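OBCA, Oxalate Biosynthetic Component A (PDB 4NNB) is a bacterial protein with an N-terminal region of its own family and a TIM barrel related to the beta-keto acid cleavage enzyme family. Local coordinates at residues A207-T212 with V262-K267. Sequence-based numbering, arbitrary orientation.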
loop_
_atom_site.group_PDB
_atom_site.type_symbol
_atom_site.label_atom_id
_atom_site.label_comp_id
_atom_site.label_asym_id
_atom_site.label_seq_id
_atom_site.Cartn_x
_atom_site.Cartn_y
_atom_site.Cartn_z
ATOM N N ALA A 207 -10.620 4.145 11.882
ATOM C CA ALA A 207 -9.275 3.599 11.722
ATOM C C ALA A 207 -8.400 4.519 10.864
ATOM O O ALA A 207 -7.219 4.727 11.164
ATOM C CB ALA A 207 -9.346 2.186 11.126
ATOM N N ILE A 208 -8.978 5.066 9.793
ATOM C CA ILE A 208 -8.242 5.989 8.936
ATOM C C ILE A 208 -7.821 7.229 9.719
ATOM O O ILE A 208 -6.679 7.692 9.608
ATOM C CB ILE A 208 -9.074 6.358 7.680
ATOM C CG1 ILE A 208 -9.107 5.166 6.723
ATOM C CG2 ILE A 208 -8.526 7.612 6.988
ATOM C CD1 ILE A 208 -10.097 5.324 5.545
ATOM N N THR A 209 -8.738 7.759 10.524
ATOM C CA THR A 209 -8.419 8.903 11.375
ATOM C C THR A 209 -7.264 8.575 12.322
ATOM O O THR A 209 -6.312 9.347 12.441
ATOM C CB THR A 209 -9.644 9.356 12.205
ATOM O OG1 THR A 209 -10.674 9.814 11.323
ATOM C CG2 THR A 209 -9.269 10.488 13.150
ATOM N N GLU A 210 -7.345 7.431 12.986
ATOM C CA GLU A 210 -6.335 7.076 13.986
ATOM C C GLU A 210 -4.961 6.903 13.344
ATOM O O GLU A 210 -3.961 7.394 13.870
ATOM C CB GLU A 210 -6.749 5.817 14.758
ATOM C CG GLU A 210 -5.718 5.342 15.782
ATOM C CD GLU A 210 -5.509 6.350 16.904
ATOM O OE1 GLU A 210 -6.436 7.147 17.169
ATOM O OE2 GLU A 210 -4.419 6.342 17.524
ATOM N N GLU A 211 -4.915 6.255 12.180
ATOM C CA GLU A 211 -3.640 6.050 11.481
ATOM C C GLU A 211 -3.064 7.357 10.952
ATOM O O GLU A 211 -1.848 7.579 11.011
ATOM C CB GLU A 211 -3.784 5.008 10.353
ATOM C CG GLU A 211 -2.494 4.737 9.601
ATOM C CD GLU A 211 -1.416 4.096 10.487
ATOM O OE1 GLU A 211 -1.743 3.178 11.269
ATOM O OE2 GLU A 211 -0.245 4.510 10.396
ATOM N N THR A 212 -3.938 8.231 10.448
ATOM C CA THR A 212 -3.517 9.556 9.993
ATOM C C THR A 212 -2.820 10.324 11.120
ATOM O O THR A 212 -1.733 10.880 10.942
ATOM C CB THR A 212 -4.739 10.384 9.486
ATOM O OG1 THR A 212 -5.293 9.739 8.329
ATOM C CG2 THR A 212 -4.328 11.795 9.117
ATOM N N VAL A 262 -12.462 14.135 7.636
ATOM C CA VAL A 262 -11.889 15.477 7.639
ATOM C C VAL A 262 -12.014 16.189 9.001
ATOM O O VAL A 262 -11.001 16.622 9.550
ATOM C CB VAL A 262 -12.401 16.355 6.464
ATOM C CG1 VAL A 262 -11.918 17.781 6.623
ATOM C CG2 VAL A 262 -11.937 15.760 5.116
ATOM N N PRO A 263 -13.234 16.284 9.566
ATOM C CA PRO A 263 -13.286 16.956 10.876
ATOM C C PRO A 263 -12.739 16.105 12.034
ATOM O O PRO A 263 -12.265 16.685 13.014
ATOM C CB PRO A 263 -14.782 17.218 11.075
ATOM C CG PRO A 263 -15.451 16.146 10.299
ATOM C CD PRO A 263 -14.582 15.943 9.078
ATOM N N MET A 264 -12.788 14.779 11.941
ATOM C CA MET A 264 -12.253 13.961 13.033
ATOM C C MET A 264 -10.742 14.140 13.130
ATOM O O MET A 264 -10.192 14.303 14.223
ATOM C CB MET A 264 -12.661 12.487 12.904
ATOM C CG MET A 264 -14.150 12.256 13.179
ATOM S SD MET A 264 -14.647 10.522 13.210
ATOM C CE MET A 264 -13.764 9.907 11.811
ATOM N N VAL A 265 -10.075 14.164 11.982
ATOM C CA VAL A 265 -8.638 14.436 11.952
ATOM C C VAL A 265 -8.334 15.833 12.471
ATOM O O VAL A 265 -7.474 16.015 13.341
ATOM C CB VAL A 265 -8.054 14.272 10.519
ATOM C CG1 VAL A 265 -6.645 14.831 10.439
ATOM C CG2 VAL A 265 -8.050 12.816 10.133
ATOM N N LYS A 266 -9.048 16.818 11.937
ATOM C CA LYS A 266 -8.787 18.214 12.268
ATOM C C LYS A 266 -9.064 18.561 13.732
ATOM O O LYS A 266 -8.447 19.471 14.285
ATOM C CB LYS A 266 -9.589 19.134 11.346
ATOM C CG LYS A 266 -9.096 19.136 9.897
ATOM C CD LYS A 266 -7.821 19.932 9.756
ATOM C CE LYS A 266 -7.385 19.992 8.303
ATOM N NZ LYS A 266 -6.620 21.227 8.103
ATOM N N LYS A 267 -9.974 17.839 14.368
ATOM C CA LYS A 267 -10.223 18.092 15.787
ATOM C C LYS A 267 -8.987 17.752 16.624
ATOM O O LYS A 267 -8.687 18.423 17.609
ATOM C CB LYS A 267 -11.439 17.308 16.283
ATOM C CG LYS A 267 -11.738 17.545 17.765
ATOM C CD LYS A 267 -13.158 17.155 18.134
ATOM C CE LYS A 267 -13.458 17.504 19.593
ATOM N NZ LYS A 267 -14.919 17.450 19.889
#
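Thr209 reaches across to two residues at once, Met264 and Val265, and its two branches divide the work. Its methyl CG2 lies anti to the backbone N and extends over the backbone of the other helix, 3.9 Å from Val265 N and equally close to Met264 C. Thr209 CA and Val265 CA, 5.6 Å apart, are the closest such pair between the segments, consistent with the small branched side chains here. The hydroxyl branch takes the other position, beside its own backbone N, where OG1 hydrogen-bonds back to Pro205 O one turn earlier. The methyl of Met264 meets this hydroxyl. Its chain bends at chi3 (-43°), which folds the methyl back toward the threonine and brings CE 3.1 Å from Thr209 OG1, a short, tight contact. The two side chains cross at about a right angle, with Met264 CB also resting near Thr209 CG2.

One turn on, Thr212 packs against Val265 mainly through methyls. Thr212 CG2 sits 4.0 Å from both Val265 CG1 and Val265 CG2, and CG2 of the valine also meets the methyl of Thr209. The hydroxyl of Thr212 turns back into its own helix, OG1 to Ile208 O at 2.8 Å. It comes from above the carbonyl plane, on the face opposite the backbone N of Thr212, so two donors grip that oxygen. With each hydroxyl bonded back into its own helix, both threonines offer methyls to the interface. Behind the contact, Thr212 and Ile208 rest on strand 222-229, while Glu210 pairs with Arg268 just beyond the second segment.

The axes of 207-212 and 262-267 are inclined by 33°. Their helices, 205-217 and 255-268, lead into parallel neighbouring strands 222-229 and 273-276: the side-by-side packing of outer helices around a TIM barrel.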